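PDB 2QW5: xylose isomerase-like TIM barrel from Anabaena variabilis ATCC 29413, which binds zinc and D-xylose inside a TIM barrel and is probably a sugar or sugar-phosphate isomerase or epimerase. Local coordinates for residues 11-17 with 278-284; 46-52 with 82-88; 267-271 with 329-333. One frame throughout, in Å; residues are numbered along the deposited sequence. Where two conformers were deposited one is given.

Contact 1: 11-17 with 278-284; sequences IYISFFM and IAVEIFN. With ZN (zinc ion), chain D; XLS (D-xylose), chain C.
Tyr12 and Val280 lie at the heart of a parallel strand pair: Tyr12 N donates to Ile278 O, Val280 N gives a nearly straight bond (176°) to Tyr12 O, and Ser14 N reaches Val280 O. Strands 11-14 and 278-280 are the first and last of eight, so this ladder closes the barrel. Beyond Ser14 the direct ladder is interrupted and water 1 bridges the chains, donating to Ser14 O and accepting from Ile282 N. Direct bonds resume where Asn284 N binds Phe16 O and Asn284 ND2, in the plane of the Met17 carbonyl, bonds Met17 O at 3.0 Å; ND2 also serves Phe300 O. Ile11, Ile13 and Val280 share one face of the sheet, Tyr12 and Ala279 the other. Phe16 can be followed outward. Its CB sits over one face of the Phe283 ring and 3.7 Å from Ile282 O. CG, anti to the carbonyl carbon (chi1 -67°), starts the ring alongside Phe283, and CD2 lies 3.4 Å from Phe283 CE2; the planes are 29° apart and barely overlap. Glu281 OE2 lies at the ring edge, 3.6 Å from Phe16 CE2, with Glu49 OE1 also near it, and CZ ends 4.1 Å from C4 of the xylose. Glu281 CG touches Ser14 CB, and the extended chain beyond carries OE1 to the zinc ion at 2.1 Å, shared with Glu183, Asp216, Gln247 and water 2. The loop just after strand 278-280 thus supplies both a metal ligand, Glu281, and an apolar contact to the sugar, Phe283 CZ, 3.5 Å from xylose C1.

Contact 2: 46-52 with 82-88; sequences SGFEFPI and VKISTNV. With XLS (D-xylose), chain C.
Phe48 pairs with Lys83 and Ser85 in the backbone ladder between parallel strands 47-51 and 83-87: Phe48 N donates to Lys83 O and Phe48 O accepts from Ser85 N. Phe50 N donates to Ser85 O at 2.8 Å, and Phe50 O accepts from Asn87 N. Ile52 N to Asn87 O extends the row, and Lys83 N to Ser46 O begins it weakly. Apolar contacts occupy the face carrying Phe48, Phe50 and Ile84. Ile84 CD1 stands over the face of the Phe50 ring in a CH-pi contact, 3.8 Å from its centroid and 17° off the normal; CG1, beside the backbone N (chi1 -60°), carries CD1 over the ring, while CG2 lies near Phe50 CD2. Val82 CG1 instead meets the Phe48 ring at its edge, 3.4 Å from CD2. Near the strand ends, Ile52 CG1 lies 4.0 Å from Thr86 CG2. With helix 60-76 between the strands this is a beta-alpha-beta unit of the TIM barrel, and the aromatic face is covered by helix 27-42. Glu49, Ser85 and Asn87 lie on the other face. Ser85 OG lies against Glu49 CG at 3.4 Å, and both side chains bond Tyr245 OH, while Glu49 OE2 also accepts from Gln247, a zinc ligand. Asn87, its CG anti to the backbone N (chi1 -172°), meets the xylose with both amide atoms: OD1 accepts from O4 at 2.8 Å, and ND2 donates weakly to O2 at 3.3 Å. An alanine in place of Asn87 is likely to leave sugar O4 without this acceptor and O2 without a weak donor, though Glu183 and His219 would still bond the ligand.

Contact 3: 267-271 with 329-333; sequences LTPIV and LKKIG
Ile332 presses its side chain between Leu267, Thr268 and Val271, making the tightest contacts between 267-271 and 329-333. Its CD1 comes to 3.3 Å from Leu267 CB and its CG2 to 3.4 Å from Val271 CG2, both shorter than ordinary van der Waals contact. The torsions divide the work: CG1, anti to the carbonyl carbon (chi1 -65°), carries CD1 to Leu267, while CG2 goes to Val271. CG1 also lies 3.9 Å from Thr268 OG1, a hydroxyl that is hydrogen-bonded to Lys264 O within its own helix. Leu329, one turn earlier, is fitted less tightly. Its CD2 branch bridges Leu267 CD1 at 3.7 Å and Val271 CG1 at 3.8 Å, with the two leucine side chains crossing at about a right angle. Toward solvent the interface ends quickly: Lys330 and Lys331 extend into the open, Lys331 making a salt bridge with Glu328 of its own helix. On helix 263-273, Pro269 and Ile270 turn to helix 227-240 instead. Every contact between 267-271 and 329-333 is apolar or van der Waals. The seam joins helix 263-273, which precedes the last strand, to the C-terminal helix 314-332 in the outer helical layer of the TIM barrel.

Contacts 1 and 2 are buried pairings in one barrel sheet, joined because strands 11-14 and 47-51 are neighbours: Phe15 N lies 2.9 Å from Glu49 O, a probable hydrogen bond. Contact 1 closes the barrel between the first and last strands, far apart in sequence, and encloses contact 2, a local crossover, along the chain. Both reach the xylose, contact 2 by amide hydrogen bonds and contact 1 by aromatic packing, and contact 1 alone supplies a zinc ligand. Contact 3 belongs to the outer helical layer near the surface, with aliphatic packing in place of backbone ladders. It touches contact 1 through Ile11 CD1 and Leu329 CD1, but stays about 11 Å from contact 2 at the nearest atoms.

Contact 1: 11-17 with 278-284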
loop_
_atom_site.group_PDB
_atom_site.type_symbol
_atom_site.label_atom_id
_atom_site.label_comp_id
_atom_site.label_asym_id
_atom_site.label_seq_id
_atom_site.Cartn_x
_atom_site.Cartn_y
_atom_site.Cartn_z
ATOM N N ILE A 11 -21.087 34.884 -4.312
ATOM C CA ILE A 11 -19.883 34.140 -3.992
ATOM C C ILE A 11 -20.242 33.157 -2.901
ATOM O O ILE A 11 -20.746 33.553 -1.842
ATOM C CB ILE A 11 -18.706 35.073 -3.529
ATOM C CG1 ILE A 11 -18.453 36.200 -4.526
ATOM C CG2 ILE A 11 -17.402 34.265 -3.284
ATOM C CD1 ILE A 11 -18.180 35.715 -5.911
ATOM N N TYR A 12 -19.985 31.874 -3.157
ATOM C CA TYR A 12 -20.219 30.790 -2.188
ATOM C C TYR A 12 -18.872 30.319 -1.655
ATOM O O TYR A 12 -17.841 30.698 -2.186
ATOM C CB TYR A 12 -20.888 29.605 -2.871
ATOM C CG TYR A 12 -22.333 29.755 -3.317
ATOM C CD1 TYR A 12 -22.982 31.010 -3.431
ATOM C CD2 TYR A 12 -23.032 28.624 -3.782
ATOM C CE1 TYR A 12 -24.325 31.084 -3.908
ATOM C CE2 TYR A 12 -24.340 28.714 -4.244
ATOM C CZ TYR A 12 -24.983 29.930 -4.303
ATOM O OH TYR A 12 -26.272 29.979 -4.788
ATOM N N ILE A 13 -18.887 29.549 -0.586
ATOM C CA ILE A 13 -17.678 28.867 -0.085
ATOM C C ILE A 13 -17.978 27.418 0.258
ATOM O O ILE A 13 -19.042 27.102 0.779
ATOM C CB ILE A 13 -17.045 29.620 1.087
ATOM C CG1 ILE A 13 -15.696 28.984 1.460
ATOM C CG2 ILE A 13 -18.047 29.741 2.255
ATOM C CD1 ILE A 13 -14.812 29.864 2.378
ATOM N N SER A 14 -17.030 26.525 -0.059
ATOM C CA SER A 14 -17.164 25.116 0.258
ATOM C C SER A 14 -16.950 24.794 1.749
ATOM O O SER A 14 -16.014 25.281 2.355
ATOM C CB SER A 14 -16.119 24.305 -0.491
ATOM O OG SER A 14 -16.220 22.947 -0.131
ATOM N N PHE A 15 -17.777 23.881 2.276
ATOM C CA PHE A 15 -17.590 23.330 3.638
ATOM C C PHE A 15 -16.362 22.412 3.760
ATOM O O PHE A 15 -16.089 21.964 4.855
ATOM C CB PHE A 15 -18.875 22.697 4.235
ATOM C CG PHE A 15 -19.520 23.565 5.270
ATOM C CD1 PHE A 15 -19.903 24.872 4.945
ATOM C CD2 PHE A 15 -19.705 23.102 6.582
ATOM C CE1 PHE A 15 -20.474 25.710 5.899
ATOM C CE2 PHE A 15 -20.268 23.948 7.568
ATOM C CZ PHE A 15 -20.673 25.244 7.210
ATOM N N PHE A 16 -15.635 22.131 2.653
ATOM C CA PHE A 16 -14.300 21.463 2.751
ATOM C C PHE A 16 -13.236 22.244 3.568
ATOM O O PHE A 16 -12.142 21.724 3.818
ATOM C CB PHE A 16 -13.751 21.143 1.368
ATOM C CG PHE A 16 -14.528 20.090 0.621
ATOM C CD1 PHE A 16 -15.158 19.021 1.274
ATOM C CD2 PHE A 16 -14.553 20.111 -0.763
ATOM C CE1 PHE A 16 -15.774 18.010 0.572
ATOM C CE2 PHE A 16 -15.215 19.102 -1.461
ATOM C CZ PHE A 16 -15.806 18.044 -0.790
HETATM N N MSE A 17 -13.523 23.509 3.916
HETATM C CA MSE A 17 -12.718 24.275 4.855
HETATM C C MSE A 17 -12.816 23.599 6.243
HETATM O O MSE A 17 -11.910 23.761 7.064
HETATM C CB MSE A 17 -13.225 25.707 4.961
HETATM C CG MSE A 17 -12.436 26.650 5.932
HETATM SE SE MSE A 17 -10.616 26.817 5.361
HETATM C CE MSE A 17 -10.847 28.279 4.201
ATOM N N ILE A 278 -20.236 31.860 -8.085
ATOM C CA ILE A 278 -18.805 31.499 -8.160
ATOM C C ILE A 278 -18.435 30.969 -6.780
ATOM O O ILE A 278 -18.514 31.713 -5.832
ATOM C CB ILE A 278 -17.911 32.728 -8.493
ATOM C CG1 ILE A 278 -18.251 33.324 -9.864
ATOM C CG2 ILE A 278 -16.427 32.346 -8.450
ATOM C CD1 ILE A 278 -17.937 32.414 -11.024
ATOM N N ALA A 279 -18.053 29.679 -6.666
ATOM C CA ALA A 279 -17.729 29.082 -5.355
ATOM C C ALA A 279 -16.229 29.052 -5.044
ATOM O O ALA A 279 -15.450 28.650 -5.859
ATOM C CB ALA A 279 -18.275 27.712 -5.242
ATOM N N VAL A 280 -15.861 29.536 -3.857
ATOM C CA VAL A 280 -14.503 29.444 -3.339
ATOM C C VAL A 280 -14.387 28.017 -2.780
ATOM O O VAL A 280 -15.117 27.675 -1.863
ATOM C CB VAL A 280 -14.268 30.469 -2.185
ATOM C CG1 VAL A 280 -12.969 30.146 -1.407
ATOM C CG2 VAL A 280 -14.273 31.881 -2.744
ATOM N N GLU A 281 -13.507 27.192 -3.356
ATOM C CA GLU A 281 -13.319 25.822 -2.877
ATOM C C GLU A 281 -11.902 25.604 -2.325
ATOM O O GLU A 281 -10.962 25.363 -3.069
ATOM C CB GLU A 281 -13.636 24.812 -3.948
ATOM C CG GLU A 281 -13.815 23.411 -3.323
ATOM C CD GLU A 281 -14.101 22.366 -4.333
ATOM O OE1 GLU A 281 -13.331 22.352 -5.325
ATOM O OE2 GLU A 281 -15.041 21.565 -4.126
ATOM N N ILE A 282 -11.782 25.706 -1.005
ATOM C CA ILE A 282 -10.537 25.554 -0.300
ATOM C C ILE A 282 -10.647 24.253 0.546
ATOM O O ILE A 282 -11.590 24.085 1.352
ATOM C CB ILE A 282 -10.263 26.809 0.604
ATOM C CG1 ILE A 282 -10.045 28.059 -0.294
ATOM C CG2 ILE A 282 -9.037 26.576 1.527
ATOM C CD1 ILE A 282 -9.837 29.356 0.496
ATOM N N PHE A 283 -9.666 23.374 0.356
ATOM C CA PHE A 283 -9.561 22.094 1.040
ATOM C C PHE A 283 -8.648 22.322 2.235
ATOM O O PHE A 283 -7.446 22.431 2.097
ATOM C CB PHE A 283 -8.984 21.023 0.111
ATOM C CG PHE A 283 -9.953 20.562 -0.918
ATOM C CD1 PHE A 283 -10.246 21.360 -2.006
ATOM C CD2 PHE A 283 -10.600 19.346 -0.793
ATOM C CE1 PHE A 283 -11.159 20.940 -2.990
ATOM C CE2 PHE A 283 -11.507 18.914 -1.807
ATOM C CZ PHE A 283 -11.774 19.740 -2.877
ATOM N N ASN A 284 -9.215 22.445 3.425
ATOM C CA ASN A 284 -8.369 22.650 4.610
ATOM C C ASN A 284 -7.568 21.361 4.921
ATOM O O ASN A 284 -7.945 20.268 4.501
ATOM C CB ASN A 284 -9.242 23.132 5.769
ATOM C CG ASN A 284 -8.448 23.735 6.893
ATOM O OD1 ASN A 284 -7.242 23.939 6.756
ATOM N ND2 ASN A 284 -9.125 24.041 8.030
HETATM ZN ZN ZN D . -13.682 21.268 -7.098
HETATM C C1 XLS C . -12.297 17.080 -5.069
HETATM C C2 XLS C . -13.607 16.316 -5.219
HETATM C C3 XLS C . -13.863 15.254 -4.092
HETATM C C4 XLS C . -15.310 15.139 -3.655
HETATM O O1 XLS C . -11.457 17.513 -6.145
HETATM O O2 XLS C . -14.710 17.200 -5.419
HETATM O O3 XLS C . -13.135 15.360 -2.868
HETATM O O4 XLS C . -16.103 14.984 -4.797
HETATM O O HOH W 1 -13.514 26.138 1.328
HETATM O O HOH W 2 -12.465 19.833 -6.339
#

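Contact 2: 46-52 with 82-88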
loop_
_atom_site.group_PDB
_atom_site.type_symbol
_atom_site.label_atom_id
_atom_site.label_comp_id
_atom_site.label_asym_id
_atom_site.label_seq_id
_atom_site.Cartn_x
_atom_site.Cartn_y
_atom_site.Cartn_z
ATOM N N SER A 46 -22.786 34.364 0.281
ATOM C CA SER A 46 -24.241 34.223 0.145
ATOM C C SER A 46 -24.730 32.771 -0.041
ATOM O O SER A 46 -25.951 32.501 -0.060
ATOM C CB SER A 46 -24.715 35.090 -0.997
ATOM O OG SER A 46 -24.185 34.609 -2.193
ATOM N N GLY A 47 -23.792 31.837 -0.144
ATOM C CA GLY A 47 -24.153 30.433 -0.223
ATOM C C GLY A 47 -22.999 29.510 0.117
ATOM O O GLY A 47 -21.854 29.939 0.214
ATOM N N PHE A 48 -23.324 28.232 0.298
ATOM C CA PHE A 48 -22.335 27.222 0.795
ATOM C C PHE A 48 -22.416 25.921 0.063
ATOM O O PHE A 48 -23.502 25.557 -0.310
ATOM C CB PHE A 48 -22.558 27.039 2.297
ATOM C CG PHE A 48 -22.450 28.328 3.034
ATOM C CD1 PHE A 48 -21.212 28.799 3.469
ATOM C CD2 PHE A 48 -23.549 29.148 3.149
ATOM C CE1 PHE A 48 -21.100 30.068 4.085
ATOM C CE2 PHE A 48 -23.456 30.429 3.744
ATOM C CZ PHE A 48 -22.229 30.882 4.210
ATOM N N GLU A 49 -21.282 25.251 -0.191
ATOM C CA GLU A 49 -21.306 23.941 -0.833
ATOM C C GLU A 49 -21.212 22.954 0.297
ATOM O O GLU A 49 -20.264 22.987 1.070
ATOM C CB GLU A 49 -20.139 23.615 -1.779
ATOM C CG GLU A 49 -19.682 24.651 -2.725
ATOM C CD GLU A 49 -18.754 24.033 -3.804
ATOM O OE1 GLU A 49 -18.116 22.952 -3.590
ATOM O OE2 GLU A 49 -18.680 24.644 -4.864
ATOM N N PHE A 50 -22.182 22.073 0.361
ATOM C CA PHE A 50 -22.261 20.990 1.340
ATOM C C PHE A 50 -21.884 19.684 0.678
ATOM O O PHE A 50 -22.572 19.271 -0.262
ATOM C CB PHE A 50 -23.699 20.875 1.835
ATOM C CG PHE A 50 -24.074 21.843 2.936
ATOM C CD1 PHE A 50 -23.287 22.947 3.296
ATOM C CD2 PHE A 50 -25.327 21.680 3.544
ATOM C CE1 PHE A 50 -23.697 23.800 4.337
ATOM C CE2 PHE A 50 -25.746 22.536 4.544
ATOM C CZ PHE A 50 -24.941 23.595 4.938
ATOM N N PRO A 51 -20.761 19.054 1.126
ATOM C CA PRO A 51 -20.519 17.692 0.665
ATOM C C PRO A 51 -21.561 16.762 1.270
ATOM O O PRO A 51 -21.929 16.941 2.421
ATOM C CB PRO A 51 -19.118 17.361 1.201
ATOM C CG PRO A 51 -18.928 18.267 2.396
ATOM C CD PRO A 51 -19.666 19.528 2.008
ATOM N N ILE A 52 -22.083 15.818 0.477
ATOM C CA ILE A 52 -23.028 14.828 0.982
ATOM C C ILE A 52 -22.285 13.516 1.116
ATOM O O ILE A 52 -21.960 12.851 0.088
ATOM C CB ILE A 52 -24.314 14.688 0.129
ATOM C CG1 ILE A 52 -25.012 16.066 -0.009
ATOM C CG2 ILE A 52 -25.274 13.586 0.694
ATOM C CD1 ILE A 52 -25.408 16.782 1.312
ATOM N N VAL A 82 -30.083 31.861 2.522
ATOM C CA VAL A 82 -28.782 31.196 2.234
ATOM C C VAL A 82 -29.009 30.041 1.266
ATOM O O VAL A 82 -29.838 29.197 1.522
ATOM C CB VAL A 82 -28.104 30.696 3.539
ATOM C CG1 VAL A 82 -26.880 29.736 3.254
ATOM C CG2 VAL A 82 -27.694 31.884 4.365
ATOM N N LYS A 83 -28.298 30.038 0.150
ATOM C CA LYS A 83 -28.375 28.968 -0.843
ATOM C C LYS A 83 -27.309 27.896 -0.610
ATOM O O LYS A 83 -26.212 28.193 -0.165
ATOM C CB LYS A 83 -28.260 29.530 -2.262
ATOM C CG LYS A 83 -29.542 30.291 -2.730
ATOM C CD LYS A 83 -29.434 30.632 -4.244
ATOM C CE LYS A 83 -30.720 31.290 -4.833
ATOM N NZ LYS A 83 -31.055 32.607 -4.146
ATOM N N ILE A 84 -27.635 26.661 -0.973
ATOM C CA ILE A 84 -26.759 25.520 -0.821
ATOM C C ILE A 84 -26.617 24.845 -2.167
ATOM O O ILE A 84 -27.604 24.706 -2.872
ATOM C CB ILE A 84 -27.373 24.487 0.128
ATOM C CG1 ILE A 84 -27.635 25.076 1.532
ATOM C CG2 ILE A 84 -26.508 23.191 0.251
ATOM C CD1 ILE A 84 -26.431 25.542 2.234
ATOM N N SER A 85 -25.374 24.524 -2.526
ATOM C CA SER A 85 -25.039 23.600 -3.620
ATOM C C SER A 85 -24.458 22.340 -2.925
ATOM O O SER A 85 -24.047 22.387 -1.770
ATOM C CB SER A 85 -24.063 24.230 -4.591
ATOM O OG SER A 85 -22.844 24.549 -3.957
ATOM N N THR A 86 -24.474 21.205 -3.607
ATOM C CA THR A 86 -23.964 19.967 -3.045
ATOM C C THR A 86 -22.807 19.400 -3.856
ATOM O O THR A 86 -22.728 19.609 -5.088
ATOM C CB THR A 86 -25.046 18.881 -2.904
ATOM O OG1 THR A 86 -25.545 18.544 -4.209
ATOM C CG2 THR A 86 -26.127 19.322 -2.031
ATOM N N ASN A 87 -21.910 18.723 -3.141
ATOM C CA ASN A 87 -20.797 17.998 -3.710
ATOM C C ASN A 87 -21.056 16.500 -3.435
ATOM O O ASN A 87 -21.181 16.058 -2.287
ATOM C CB ASN A 87 -19.471 18.466 -3.149
ATOM C CG ASN A 87 -18.309 17.862 -3.856
ATOM O OD1 ASN A 87 -18.049 16.683 -3.709
ATOM N ND2 ASN A 87 -17.576 18.675 -4.593
ATOM N N VAL A 88 -21.138 15.745 -4.512
ATOM C CA VAL A 88 -21.493 14.343 -4.479
ATOM C C VAL A 88 -20.587 13.586 -5.421
ATOM O O VAL A 88 -20.357 14.035 -6.529
ATOM C CB VAL A 88 -22.981 14.106 -4.910
ATOM C CG1 VAL A 88 -23.260 12.641 -5.037
ATOM C CG2 VAL A 88 -23.965 14.720 -3.863
HETATM C C1 XLS C . -12.297 17.080 -5.069
HETATM C C2 XLS C . -13.607 16.316 -5.219
HETATM C C3 XLS C . -13.863 15.254 -4.092
HETATM C C4 XLS C . -15.310 15.139 -3.655
HETATM O O1 XLS C . -11.457 17.513 -6.145
HETATM O O2 XLS C . -14.710 17.200 -5.419
HETATM O O3 XLS C . -13.135 15.360 -2.868
HETATM O O4 XLS C . -16.103 14.984 -4.797
#

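Contact 3: 267-271 with 329-333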
loop_
_atom_site.group_PDB
_atom_site.type_symbol
_atom_site.label_atom_id
_atom_site.label_comp_id
_atom_site.label_asym_id
_atom_site.label_seq_id
_atom_site.Cartn_x
_atom_site.Cartn_y
_atom_site.Cartn_z
ATOM N N LEU A 267 -11.115 33.672 -15.700
ATOM C CA LEU A 267 -12.423 34.290 -15.514
ATOM C C LEU A 267 -12.985 35.088 -16.684
ATOM O O LEU A 267 -14.215 35.173 -16.806
ATOM C CB LEU A 267 -12.459 35.189 -14.255
ATOM C CG LEU A 267 -12.452 34.570 -12.848
ATOM C CD1 LEU A 267 -12.456 35.689 -11.877
ATOM C CD2 LEU A 267 -13.640 33.659 -12.607
ATOM N N THR A 268 -12.138 35.707 -17.489
ATOM C CA THR A 268 -12.645 36.547 -18.588
ATOM C C THR A 268 -13.634 35.816 -19.518
ATOM O O THR A 268 -14.735 36.310 -19.702
ATOM C CB THR A 268 -11.520 37.239 -19.364
ATOM O OG1 THR A 268 -10.864 38.135 -18.460
ATOM C CG2 THR A 268 -12.082 37.999 -20.571
ATOM N N PRO A 269 -13.264 34.631 -20.064
ATOM C CA PRO A 269 -14.232 33.944 -20.927
ATOM C C PRO A 269 -15.503 33.461 -20.226
ATOM O O PRO A 269 -16.576 33.421 -20.853
ATOM C CB PRO A 269 -13.428 32.774 -21.511
ATOM C CG PRO A 269 -12.249 32.619 -20.629
ATOM C CD PRO A 269 -11.970 33.930 -20.007
ATOM N N ILE A 270 -15.389 33.121 -18.942
ATOM C CA ILE A 270 -16.505 32.615 -18.156
ATOM C C ILE A 270 -17.513 33.712 -17.848
ATOM O O ILE A 270 -18.704 33.517 -18.067
ATOM C CB ILE A 270 -16.018 31.959 -16.824
ATOM C CG1 ILE A 270 -15.263 30.642 -17.137
ATOM C CG2 ILE A 270 -17.196 31.687 -15.887
ATOM C CD1 ILE A 270 -14.510 30.050 -15.934
ATOM N N VAL A 271 -17.039 34.851 -17.332
ATOM C CA VAL A 271 -17.950 35.965 -16.965
ATOM C C VAL A 271 -18.782 36.489 -18.177
ATOM O O VAL A 271 -19.890 36.935 -17.985
ATOM C CB VAL A 271 -17.254 37.119 -16.178
ATOM C CG1 VAL A 271 -16.627 36.573 -14.894
ATOM C CG2 VAL A 271 -16.245 37.824 -17.023
ATOM N N LEU A 329 -12.623 39.893 -9.989
ATOM C CA LEU A 329 -13.877 40.054 -10.726
ATOM C C LEU A 329 -14.067 41.533 -11.084
ATOM O O LEU A 329 -14.401 41.833 -12.217
ATOM C CB LEU A 329 -15.091 39.531 -9.969
ATOM C CG LEU A 329 -15.263 38.016 -9.939
ATOM C CD1 LEU A 329 -16.264 37.669 -8.829
ATOM C CD2 LEU A 329 -15.650 37.420 -11.322
ATOM N N LYS A 330 -13.814 42.439 -10.141
ATOM C CA LYS A 330 -13.907 43.889 -10.413
ATOM C C LYS A 330 -12.995 44.328 -11.566
ATOM O O LYS A 330 -13.414 45.149 -12.371
ATOM C CB LYS A 330 -13.625 44.712 -9.155
ATOM C CG LYS A 330 -13.908 46.195 -9.289
ATOM C CD LYS A 330 -13.664 46.909 -7.970
ATOM C CE LYS A 330 -13.815 48.424 -8.113
ATOM N NZ LYS A 330 -15.202 48.772 -8.489
ATOM N N LYS A 331 -11.781 43.774 -11.654
ATOM C CA LYS A 331 -10.842 44.074 -12.740
ATOM C C LYS A 331 -11.352 43.687 -14.115
ATOM O O LYS A 331 -11.030 44.356 -15.079
ATOM C CB LYS A 331 -9.493 43.379 -12.552
ATOM C CG LYS A 331 -8.655 43.898 -11.424
ATOM C CD LYS A 331 -7.351 43.133 -11.361
ATOM C CE LYS A 331 -6.601 43.392 -10.090
ATOM N NZ LYS A 331 -5.428 42.488 -9.999
ATOM N N ILE A 332 -12.125 42.613 -14.200
ATOM C CA ILE A 332 -12.681 42.133 -15.467
ATOM C C ILE A 332 -13.847 43.016 -15.943
ATOM O O ILE A 332 -14.018 43.179 -17.147
ATOM C CB ILE A 332 -13.087 40.637 -15.353
ATOM C CG1 ILE A 332 -11.829 39.797 -15.123
ATOM C CG2 ILE A 332 -13.804 40.113 -16.624
ATOM C CD1 ILE A 332 -12.146 38.452 -14.711
ATOM N N GLY A 333 -14.633 43.576 -15.012
ATOM C CA GLY A 333 -15.758 44.460 -15.342
ATOM C C GLY A 333 -15.325 45.813 -15.923
ATOM O O GLY A 333 -14.508 46.558 -15.339
#